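Local coordinates for protein Alp7A (PDB 5EC0) that binds ADP and, as a bacterial actin-like protein, probably forms nucleotide-dependent filaments that move plasmids apart during segregation, at residues K323-G328 / I356-A361; D207-D212 / L220-A225; E182-A187 / R362-Y367. One frame throughout, in Å; residues are numbered along the deposited sequence.

Contact 1. Residues K323-G328 / I356-A361; sequences KYLYFG and IVAEDA
Pointing CG of L325 away from its own backbone N (chi1 -173°) swings the isobutyl group across to I356, where L325 CD1 packs 3.8 Å from I356 CG2. The other branch, CD2, goes instead to A358 and lies 4.1 Å from its CB. F327 CB packs on A361 CB at 3.8 Å. On the face of the sheet opposite L325, Y326 keeps CG beside its backbone N (chi1 -54°), which brings the ring edge against the neighbouring strand: CD2 sits 3.4 Å from I356 O, near the ring plane, while the distal hydroxyl is hydrogen-bonded to H355.

The backbones form a short parallel ladder. I356 N donates to Y324 O at 2.8 Å, Y326 N donates to I356 O, and A358 N closes the series on Y326 O at 2.9 Å. The type II turn A358-A361 then folds the chain back, so that A361 O meets G328 N at 2.9 Å. This bond is bent (135° at the hydrogen), its donor standing above the carbonyl plane. It joins the turn to G328, which leads directly from the strand end into the ADP pocket.

In the actin-like mixed sheet, strand 322-327 lies between strand 207-213 and edge strand 355-357, its parallel neighbour after a helical connection; L364 of helix 364-386 packs on L325 and F327, and I338 of helix 335-346 on Y326 and V357.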
loop_
_atom_site.group_PDB
_atom_site.type_symbol
_atom_site.label_atom_id
_atom_site.label_comp_id
_atom_site.label_asym_id
_atom_site.label_seq_id
_atom_site.Cartn_x
_atom_site.Cartn_y
_atom_site.Cartn_z
ATOM N N LYS A 323 -12.043 8.945 -19.113
ATOM C CA LYS A 323 -11.813 7.526 -18.866
ATOM C C LYS A 323 -11.524 7.319 -17.385
ATOM O O LYS A 323 -11.136 8.253 -16.679
ATOM C CB LYS A 323 -10.674 6.981 -19.730
ATOM C CG LYS A 323 -11.100 6.752 -21.178
ATOM C CD LYS A 323 -9.945 6.349 -22.089
ATOM C CE LYS A 323 -10.461 5.976 -23.467
ATOM N NZ LYS A 323 -9.365 5.588 -24.382
ATOM N N TYR A 324 -11.730 6.090 -16.927
ATOM C CA TYR A 324 -11.596 5.743 -15.519
ATOM C C TYR A 324 -10.605 4.608 -15.368
ATOM O O TYR A 324 -10.747 3.549 -16.001
ATOM C CB TYR A 324 -12.965 5.371 -14.928
ATOM C CG TYR A 324 -13.920 6.545 -14.961
ATOM C CD1 TYR A 324 -14.551 6.922 -16.143
ATOM C CD2 TYR A 324 -14.155 7.299 -13.823
ATOM C CE1 TYR A 324 -15.387 8.013 -16.187
ATOM C CE2 TYR A 324 -14.994 8.379 -13.850
ATOM C CZ TYR A 324 -15.602 8.737 -15.036
ATOM O OH TYR A 324 -16.433 9.813 -15.057
ATOM N N LEU A 325 -9.582 4.845 -14.553
ATOM C CA LEU A 325 -8.626 3.810 -14.213
ATOM C C LEU A 325 -8.758 3.470 -12.741
ATOM O O LEU A 325 -8.466 4.305 -11.886
ATOM C CB LEU A 325 -7.184 4.229 -14.517
ATOM C CG LEU A 325 -6.262 3.012 -14.302
ATOM C CD1 LEU A 325 -6.120 2.172 -15.574
ATOM C CD2 LEU A 325 -4.892 3.339 -13.673
ATOM N N TYR A 326 -9.172 2.232 -12.465
ATOM C CA TYR A 326 -9.431 1.742 -11.105
ATOM C C TYR A 326 -8.266 0.916 -10.573
ATOM O O TYR A 326 -7.785 0.017 -11.252
ATOM C CB TYR A 326 -10.723 0.889 -11.079
ATOM C CG TYR A 326 -11.953 1.588 -11.641
ATOM C CD1 TYR A 326 -12.778 2.347 -10.819
ATOM C CD2 TYR A 326 -12.285 1.489 -12.986
ATOM C CE1 TYR A 326 -13.890 2.991 -11.319
ATOM C CE2 TYR A 326 -13.408 2.128 -13.497
ATOM C CZ TYR A 326 -14.199 2.878 -12.655
ATOM O OH TYR A 326 -15.306 3.524 -13.136
ATOM N N PHE A 327 -7.800 1.223 -9.365
ATOM C CA PHE A 327 -6.760 0.407 -8.729
ATOM C C PHE A 327 -6.900 0.390 -7.194
ATOM O O PHE A 327 -7.975 0.636 -6.653
ATOM C CB PHE A 327 -5.333 0.870 -9.151
ATOM C CG PHE A 327 -5.036 2.339 -8.892
ATOM C CD1 PHE A 327 -5.544 3.324 -9.726
ATOM C CD2 PHE A 327 -4.218 2.722 -7.835
ATOM C CE1 PHE A 327 -5.271 4.671 -9.483
ATOM C CE2 PHE A 327 -3.924 4.052 -7.597
ATOM C CZ PHE A 327 -4.446 5.033 -8.421
ATOM N N GLY A 328 -5.808 0.102 -6.490
ATOM C CA GLY A 328 -5.917 -0.222 -5.078
ATOM C C GLY A 328 -6.305 -1.688 -4.902
ATOM O O GLY A 328 -6.697 -2.357 -5.873
ATOM N N ILE A 356 -11.281 1.056 -17.037
ATOM C CA ILE A 356 -10.128 0.157 -17.011
ATOM C C ILE A 356 -9.664 -0.155 -15.582
ATOM O O ILE A 356 -9.438 0.744 -14.772
ATOM C CB ILE A 356 -8.917 0.754 -17.793
ATOM C CG1 ILE A 356 -9.348 1.374 -19.132
ATOM C CG2 ILE A 356 -7.821 -0.286 -17.968
ATOM C CD1 ILE A 356 -9.896 0.377 -20.142
ATOM N N VAL A 357 -9.547 -1.437 -15.268
ATOM C CA VAL A 357 -8.967 -1.845 -14.002
ATOM C C VAL A 357 -7.492 -2.087 -14.279
ATOM O O VAL A 357 -7.151 -2.842 -15.190
ATOM C CB VAL A 357 -9.642 -3.116 -13.422
ATOM C CG1 VAL A 357 -8.988 -3.519 -12.076
ATOM C CG2 VAL A 357 -11.156 -2.902 -13.265
ATOM N N ALA A 358 -6.623 -1.407 -13.535
ATOM C CA ALA A 358 -5.175 -1.612 -13.673
ATOM C C ALA A 358 -4.765 -3.039 -13.321
ATOM O O ALA A 358 -5.274 -3.621 -12.361
ATOM C CB ALA A 358 -4.413 -0.642 -12.793
ATOM N N GLU A 359 -3.856 -3.602 -14.113
ATOM C CA GLU A 359 -3.118 -4.782 -13.691
ATOM C C GLU A 359 -2.164 -4.309 -12.601
ATOM O O GLU A 359 -1.716 -3.165 -12.641
ATOM C CB GLU A 359 -2.376 -5.416 -14.865
ATOM C CG GLU A 359 -3.127 -6.579 -15.504
ATOM C CD GLU A 359 -3.140 -6.506 -17.022
ATOM O OE1 GLU A 359 -2.840 -5.420 -17.570
ATOM O OE2 GLU A 359 -3.455 -7.532 -17.668
ATOM N N ASP A 360 -1.874 -5.167 -11.625
ATOM C CA ASP A 360 -1.075 -4.756 -10.466
ATOM C C ASP A 360 -1.763 -3.624 -9.721
ATOM O O ASP A 360 -1.093 -2.718 -9.202
ATOM C CB ASP A 360 0.333 -4.310 -10.880
ATOM C CG ASP A 360 1.100 -5.394 -11.614
ATOM O OD1 ASP A 360 1.101 -6.549 -11.140
ATOM O OD2 ASP A 360 1.707 -5.085 -12.659
ATOM N N ALA A 361 -3.097 -3.674 -9.680
ATOM C CA ALA A 361 -3.887 -2.628 -9.052
ATOM C C ALA A 361 -3.487 -2.422 -7.588
ATOM O O ALA A 361 -3.333 -1.288 -7.142
ATOM C CB ALA A 361 -5.365 -2.942 -9.164
#

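Contact 2. Residues D207-D212 / L220-A225; sequences DVVFCD and LVLLPA
L223 O is held by V208 N at 2.8 Å through a nearly straight bond (167°), with D207 CA adding a CA-H contact to the same oxygen at 3.3 Å. The return bond, L223 N to V208 O, completes one hydrogen-bonded pair; F210 N to V221 O and V221 N to F210 O make the next. All four donors approach in the plane of the carbonyl they meet. At the open end of the ladder, D207 OD1 uses its anti lone pair to take A225 N at 2.9 Å, holding the chain just past P224, while D207 OD2 makes a salt bridge with K320.

These strands form the beta hairpin 207-213/218-223 in the central sheet of an actin-like domain. Its tip carries G214, G215 and G216 of the ADP pocket, in a D-L-G-G-G-T sequence that matches the second phosphate loop of the actin ATPase superfamily.

On the face bearing V208, F210, V221 and L223, the methyl CD1 of L223 sits over the centre of the F210 ring, 3.7 Å from the centroid and only 13° off the normal, a clear CH-pi contact. CD1 of L223 lies anti to its CA (chi2 179°), which carries that methyl over the ring, and V208 CG1 meets the ring edge in plane. On the other face, L220 CD2 touches both C211 SG at 3.6 Å and V209 CG1 at 3.8 Å. The second branch of V209, CG2, turns to L222 CD1. A310 of helix 292-313 packs on C211 and L220, while R185 of helix 185-189 packs against both F210 and L223.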
loop_
_atom_site.group_PDB
_atom_site.type_symbol
_atom_site.label_atom_id
_atom_site.label_comp_id
_atom_site.label_asym_id
_atom_site.label_seq_id
_atom_site.Cartn_x
_atom_site.Cartn_y
_atom_site.Cartn_z
ATOM N N ASP A 207 -8.874 12.975 -20.563
ATOM C CA ASP A 207 -8.699 13.202 -19.138
ATOM C C ASP A 207 -9.058 11.882 -18.441
ATOM O O ASP A 207 -9.960 11.168 -18.880
ATOM C CB ASP A 207 -9.571 14.348 -18.631
ATOM C CG ASP A 207 -9.205 15.691 -19.253
ATOM O OD1 ASP A 207 -8.073 15.863 -19.766
ATOM O OD2 ASP A 207 -10.067 16.589 -19.211
ATOM N N VAL A 208 -8.347 11.555 -17.374
ATOM C CA VAL A 208 -8.546 10.292 -16.702
ATOM C C VAL A 208 -8.808 10.496 -15.222
ATOM O O VAL A 208 -8.067 11.223 -14.543
ATOM C CB VAL A 208 -7.316 9.366 -16.893
ATOM C CG1 VAL A 208 -7.382 8.160 -15.959
ATOM C CG2 VAL A 208 -7.241 8.909 -18.339
ATOM N N VAL A 209 -9.860 9.850 -14.720
ATOM C CA VAL A 209 -10.079 9.806 -13.284
ATOM C C VAL A 209 -9.413 8.568 -12.658
ATOM O O VAL A 209 -9.881 7.423 -12.823
ATOM C CB VAL A 209 -11.579 9.830 -12.942
ATOM C CG1 VAL A 209 -11.785 9.773 -11.433
ATOM C CG2 VAL A 209 -12.217 11.082 -13.516
ATOM N N PHE A 210 -8.309 8.806 -11.950
ATOM C CA PHE A 210 -7.617 7.735 -11.221
ATOM C C PHE A 210 -8.371 7.405 -9.958
ATOM O O PHE A 210 -8.545 8.280 -9.116
ATOM C CB PHE A 210 -6.198 8.143 -10.862
ATOM C CG PHE A 210 -5.144 7.558 -11.747
ATOM C CD1 PHE A 210 -5.353 7.420 -13.107
ATOM C CD2 PHE A 210 -3.924 7.168 -11.214
ATOM C CE1 PHE A 210 -4.364 6.886 -13.933
ATOM C CE2 PHE A 210 -2.938 6.621 -12.018
ATOM C CZ PHE A 210 -3.156 6.485 -13.388
ATOM N N CYS A 211 -8.820 6.156 -9.822
ATOM C CA CYS A 211 -9.596 5.750 -8.647
ATOM C C CYS A 211 -8.858 4.732 -7.780
ATOM O O CYS A 211 -8.868 3.530 -8.062
ATOM C CB CYS A 211 -10.936 5.173 -9.071
ATOM S SG CYS A 211 -11.863 6.281 -10.125
ATOM N N ASP A 212 -8.213 5.237 -6.735
ATOM C CA ASP A 212 -7.482 4.414 -5.778
ATOM C C ASP A 212 -8.459 3.856 -4.730
ATOM O O ASP A 212 -8.734 4.500 -3.711
ATOM C CB ASP A 212 -6.370 5.247 -5.124
ATOM C CG ASP A 212 -5.405 4.414 -4.285
ATOM O OD1 ASP A 212 -5.690 3.226 -3.999
ATOM O OD2 ASP A 212 -4.363 4.975 -3.884
ATOM N N LEU A 220 -9.445 9.824 -5.345
ATOM C CA LEU A 220 -9.546 10.057 -6.776
ATOM C C LEU A 220 -8.702 11.243 -7.213
ATOM O O LEU A 220 -8.672 12.284 -6.541
ATOM C CB LEU A 220 -11.007 10.271 -7.177
ATOM C CG LEU A 220 -11.965 9.119 -6.843
ATOM C CD1 LEU A 220 -12.677 9.368 -5.531
ATOM C CD2 LEU A 220 -12.975 8.932 -7.955
ATOM N N VAL A 221 -8.008 11.073 -8.334
ATOM C CA VAL A 221 -7.197 12.139 -8.914
ATOM C C VAL A 221 -7.606 12.408 -10.364
ATOM O O VAL A 221 -7.753 11.475 -11.151
ATOM C CB VAL A 221 -5.709 11.790 -8.882
ATOM C CG1 VAL A 221 -4.880 13.048 -9.089
ATOM C CG2 VAL A 221 -5.358 11.131 -7.566
ATOM N N LEU A 222 -7.795 13.672 -10.724
ATOM C CA LEU A 222 -8.146 13.999 -12.110
ATOM C C LEU A 222 -6.877 14.343 -12.898
ATOM O O LEU A 222 -6.231 15.361 -12.639
ATOM C CB LEU A 222 -9.167 15.141 -12.159
ATOM C CG LEU A 222 -9.731 15.555 -13.529
ATOM C CD1 LEU A 222 -10.381 14.358 -14.197
ATOM C CD2 LEU A 222 -10.741 16.702 -13.388
ATOM N N LEU A 223 -6.502 13.467 -13.831
ATOM C CA LEU A 223 -5.311 13.675 -14.654
ATOM C C LEU A 223 -5.679 14.152 -16.052
ATOM O O LEU A 223 -6.359 13.442 -16.796
ATOM C CB LEU A 223 -4.479 12.392 -14.761
ATOM C CG LEU A 223 -4.134 11.671 -13.450
ATOM C CD1 LEU A 223 -3.329 10.419 -13.721
ATOM C CD2 LEU A 223 -3.385 12.568 -12.495
ATOM N N PRO A 224 -5.213 15.352 -16.420
ATOM C CA PRO A 224 -5.426 15.880 -17.769
ATOM C C PRO A 224 -4.797 14.968 -18.817
ATOM O O PRO A 224 -3.814 14.285 -18.516
ATOM C CB PRO A 224 -4.727 17.250 -17.734
ATOM C CG PRO A 224 -4.628 17.598 -16.284
ATOM C CD PRO A 224 -4.449 16.282 -15.574
ATOM N N ALA A 225 -5.374 14.978 -20.016
ATOM C CA ALA A 225 -4.992 14.128 -21.143
ATOM C C ALA A 225 -3.496 13.819 -21.232
ATOM O O ALA A 225 -2.668 14.714 -21.181
ATOM C CB ALA A 225 -5.468 14.787 -22.457
#

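Contact 3. Residues E182-A187 / R362-Y367; sequences EVARWA and RLLNLY. With ADP (adenosine-5'-diphosphate), chain D.
L364 lies against two alanines of segment 182-187, A184 and A187. Its CB stands 4.1 Å from A184 CB. CG closes on the same methyl at 3.9 Å and also looks onto A184 O. There the chain forks: CD2 stays beside A184, while CD1 crosses to A187 CB at 3.7 Å. A chi1 of -153°, with CG roughly opposite the backbone N, lays the fork along the two alanines, three residues apart and linked by the bond from A187 N to A184 O.

A187 CB also packs on Y367 CB at 3.6 Å. On the other flank, N365 brings OD1 to 3.3 Å from A184 CB, and V183 CG1 lies beside the backbone O and OD1 of N365. The amide's own bonds lie elsewhere: OD1 accepts from S181 N and ND2 donates to D212, fixing its rotation near the bound magnesium ion.

The start of helix 364-386, soon after the sheet's edge strand 355-357, thus packs on helix 185-189. Just before it, R362 of the ADP pocket bends at chi3 (69°) and spreads over the adenine, NE lying 3.3 Å from ADP C6. Its NH2 makes a salt bridge with E25 on strand 22-33 of the eight-stranded sheet.

No hydrogen bond crosses between the two protein segments. Small methyl groups let the backbones approach to 4.2 Å between the CA atoms of A184 and N365, so cohesion rests on apolar packing. With the N365 amide bonded outside both segments, the interface itself needs no polar pairing, and R362 turns its guanidinium face to the adenine.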
loop_
_atom_site.group_PDB
_atom_site.type_symbol
_atom_site.label_atom_id
_atom_site.label_comp_id
_atom_site.label_asym_id
_atom_site.label_seq_id
_atom_site.Cartn_x
_atom_site.Cartn_y
_atom_site.Cartn_z
ATOM N N GLU A 182 -1.988 9.722 -6.921
ATOM C CA GLU A 182 -1.438 10.494 -8.028
ATOM C C GLU A 182 -0.157 9.853 -8.528
ATOM O O GLU A 182 0.011 9.712 -9.740
ATOM C CB GLU A 182 -1.188 11.955 -7.623
ATOM C CG GLU A 182 -0.644 12.858 -8.741
ATOM C CD GLU A 182 0.875 12.807 -8.868
ATOM O OE1 GLU A 182 1.549 12.412 -7.895
ATOM O OE2 GLU A 182 1.402 13.158 -9.944
ATOM N N VAL A 183 0.742 9.456 -7.618
ATOM C CA VAL A 183 2.061 8.947 -8.031
ATOM C C VAL A 183 1.956 7.648 -8.851
ATOM O O VAL A 183 2.855 7.305 -9.623
ATOM C CB VAL A 183 3.012 8.701 -6.801
ATOM C CG1 VAL A 183 2.604 7.461 -6.013
ATOM C CG2 VAL A 183 4.462 8.567 -7.255
ATOM N N ALA A 184 0.847 6.937 -8.695
ATOM C CA ALA A 184 0.643 5.692 -9.408
ATOM C C ALA A 184 0.631 5.890 -10.920
ATOM O O ALA A 184 0.801 4.931 -11.668
ATOM C CB ALA A 184 -0.656 5.030 -8.959
ATOM N N ARG A 185 0.430 7.123 -11.370
ATOM C CA ARG A 185 0.346 7.354 -12.803
ATOM C C ARG A 185 1.689 7.013 -13.432
ATOM O O ARG A 185 1.737 6.676 -14.600
ATOM C CB ARG A 185 -0.092 8.798 -13.131
ATOM C CG ARG A 185 0.971 9.867 -12.858
ATOM C CD ARG A 185 0.408 11.286 -12.787
ATOM N NE ARG A 185 1.464 12.212 -12.379
ATOM C CZ ARG A 185 2.275 12.885 -13.201
ATOM N NH1 ARG A 185 2.158 12.784 -14.521
ATOM N NH2 ARG A 185 3.209 13.677 -12.689
ATOM N N TRP A 186 2.772 7.044 -12.656
ATOM C CA TRP A 186 4.072 6.735 -13.238
ATOM C C TRP A 186 4.203 5.247 -13.562
ATOM O O TRP A 186 4.950 4.881 -14.474
ATOM C CB TRP A 186 5.207 7.210 -12.325
ATOM C CG TRP A 186 5.313 8.695 -12.403
ATOM C CD1 TRP A 186 4.900 9.602 -11.462
ATOM C CD2 TRP A 186 5.793 9.471 -13.523
ATOM N NE1 TRP A 186 5.117 10.879 -11.913
ATOM C CE2 TRP A 186 5.669 10.827 -13.167
ATOM C CE3 TRP A 186 6.332 9.132 -14.777
ATOM C CZ2 TRP A 186 6.071 11.870 -14.027
ATOM C CZ3 TRP A 186 6.735 10.163 -15.631
ATOM C CH2 TRP A 186 6.600 11.519 -15.250
ATOM N N ALA A 187 3.451 4.399 -12.861
ATOM C CA ALA A 187 3.486 2.963 -13.147
ATOM C C ALA A 187 2.700 2.645 -14.423
ATOM O O ALA A 187 2.907 1.611 -15.035
ATOM C CB ALA A 187 2.938 2.149 -11.956
ATOM N N ARG A 362 -3.300 -3.504 -6.841
ATOM C CA ARG A 362 -2.918 -3.347 -5.442
ATOM C C ARG A 362 -1.525 -2.700 -5.278
ATOM O O ARG A 362 -1.275 -1.995 -4.306
ATOM C CB ARG A 362 -2.953 -4.686 -4.709
ATOM C CG ARG A 362 -2.870 -4.528 -3.208
ATOM C CD ARG A 362 -3.281 -5.829 -2.458
ATOM N NE ARG A 362 -2.318 -6.921 -2.627
ATOM C CZ ARG A 362 -1.333 -7.176 -1.770
ATOM N NH1 ARG A 362 -1.195 -6.425 -0.687
ATOM N NH2 ARG A 362 -0.493 -8.184 -1.977
ATOM N N LEU A 363 -0.628 -2.925 -6.231
ATOM C CA LEU A 363 0.748 -2.460 -6.081
ATOM C C LEU A 363 1.082 -1.213 -6.897
ATOM O O LEU A 363 2.238 -0.787 -6.914
ATOM C CB LEU A 363 1.721 -3.572 -6.456
ATOM C CG LEU A 363 1.679 -4.854 -5.611
ATOM C CD1 LEU A 363 2.878 -5.767 -5.925
ATOM C CD2 LEU A 363 1.606 -4.541 -4.133
ATOM N N LEU A 364 0.079 -0.616 -7.546
ATOM C CA LEU A 364 0.337 0.468 -8.509
ATOM C C LEU A 364 1.040 1.692 -7.881
ATOM O O LEU A 364 1.989 2.238 -8.467
ATOM C CB LEU A 364 -0.975 0.907 -9.183
ATOM C CG LEU A 364 -0.814 1.506 -10.583
ATOM C CD1 LEU A 364 -0.293 0.443 -11.555
ATOM C CD2 LEU A 364 -2.122 2.115 -11.106
ATOM N N ASN A 365 0.579 2.131 -6.710
ATOM C CA ASN A 365 1.239 3.247 -6.014
ATOM C C ASN A 365 2.734 2.946 -5.776
ATOM O O ASN A 365 3.613 3.746 -6.143
ATOM C CB ASN A 365 0.545 3.552 -4.678
ATOM C CG ASN A 365 -0.710 4.418 -4.836
ATOM O OD1 ASN A 365 -0.752 5.335 -5.655
ATOM N ND2 ASN A 365 -1.740 4.112 -4.056
ATOM N N LEU A 366 3.008 1.786 -5.175
ATOM C CA LEU A 366 4.377 1.318 -4.924
ATOM C C LEU A 366 5.225 1.302 -6.199
ATOM O O LEU A 366 6.380 1.724 -6.205
ATOM C CB LEU A 366 4.352 -0.082 -4.321
ATOM C CG LEU A 366 5.668 -0.705 -3.874
ATOM C CD1 LEU A 366 6.442 0.267 -3.036
ATOM C CD2 LEU A 366 5.388 -1.996 -3.070
ATOM N N TYR A 367 4.619 0.807 -7.269
ATOM C CA TYR A 367 5.268 0.687 -8.559
ATOM C C TYR A 367 5.572 2.058 -9.148
ATOM O O TYR A 367 6.585 2.243 -9.823
ATOM C CB TYR A 367 4.389 -0.126 -9.518
ATOM C CG TYR A 367 4.550 -1.620 -9.353
ATOM C CD1 TYR A 367 5.307 -2.141 -8.308
ATOM C CD2 TYR A 367 3.976 -2.511 -10.258
ATOM C CE1 TYR A 367 5.472 -3.508 -8.157
ATOM C CE2 TYR A 367 4.151 -3.878 -10.125
ATOM C CZ TYR A 367 4.895 -4.369 -9.072
ATOM O OH TYR A 367 5.065 -5.725 -8.929
HETATM P PB ADP D . -5.814 0.230 2.340
HETATM O O1B ADP D . -4.330 0.578 2.353
HETATM O O2B ADP D . -6.770 1.370 2.648
HETATM O O3B ADP D . -6.205 -1.026 3.083
HETATM P PA ADP D . -5.337 -1.255 -0.100
HETATM O O1A ADP D . -4.137 -1.813 0.632
HETATM O O2A ADP D . -5.192 -0.747 -1.524
HETATM O O3A ADP D . -6.098 -0.129 0.785
HETATM O "O5'" ADP D . -6.493 -2.356 -0.104
HETATM C "C5'" ADP D . -6.591 -3.366 0.892
HETATM C "C4'" ADP D . -7.555 -4.374 0.302
HETATM O "O4'" ADP D . -6.867 -5.102 -0.711
HETATM C "C3'" ADP D . -8.056 -5.418 1.281
HETATM O "O3'" ADP D . -9.348 -5.062 1.773
HETATM C "C2'" ADP D . -8.155 -6.688 0.458
HETATM O "O2'" ADP D . -9.538 -6.985 0.274
HETATM C "C1'" ADP D . -7.521 -6.351 -0.887
HETATM N N9 ADP D . -6.532 -7.344 -1.365
HETATM C C8 ADP D . -6.530 -7.825 -2.627
HETATM N N7 ADP D . -5.524 -8.709 -2.810
HETATM C C5 ADP D . -4.853 -8.789 -1.650
HETATM C C6 ADP D . -3.678 -9.558 -1.198
HETATM N N6 ADP D . -3.052 -10.402 -2.063
HETATM N N1 ADP D . -3.270 -9.378 0.078
HETATM C C2 ADP D . -3.922 -8.537 0.912
HETATM N N3 ADP D . -5.008 -7.796 0.575
HETATM C C4 ADP D . -5.516 -7.889 -0.688
#

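Contacts 1 and 2 share one five-stranded sheet, in which strands 322-327 and 207-213 are neighbours; their centres are about 11 Å apart. Contact 3 lies about 10 Å from the centre of contact 1 and about 13 Å from that of contact 2, where the helices 185-189 and 364-386 meet beside the sheet. Along the chain, 182-187 comes first, then both segments of contact 2, both of contact 1, and finally 362-367. Contact 3 thus closes a long loop enclosing the other two. F327 touches F210, A184 and L364, tying all three contacts together. Contacts 1 and 3 each bring a residue of the ADP pocket, G328 and R362, so the sheet and the packed helices border the nucleotide site.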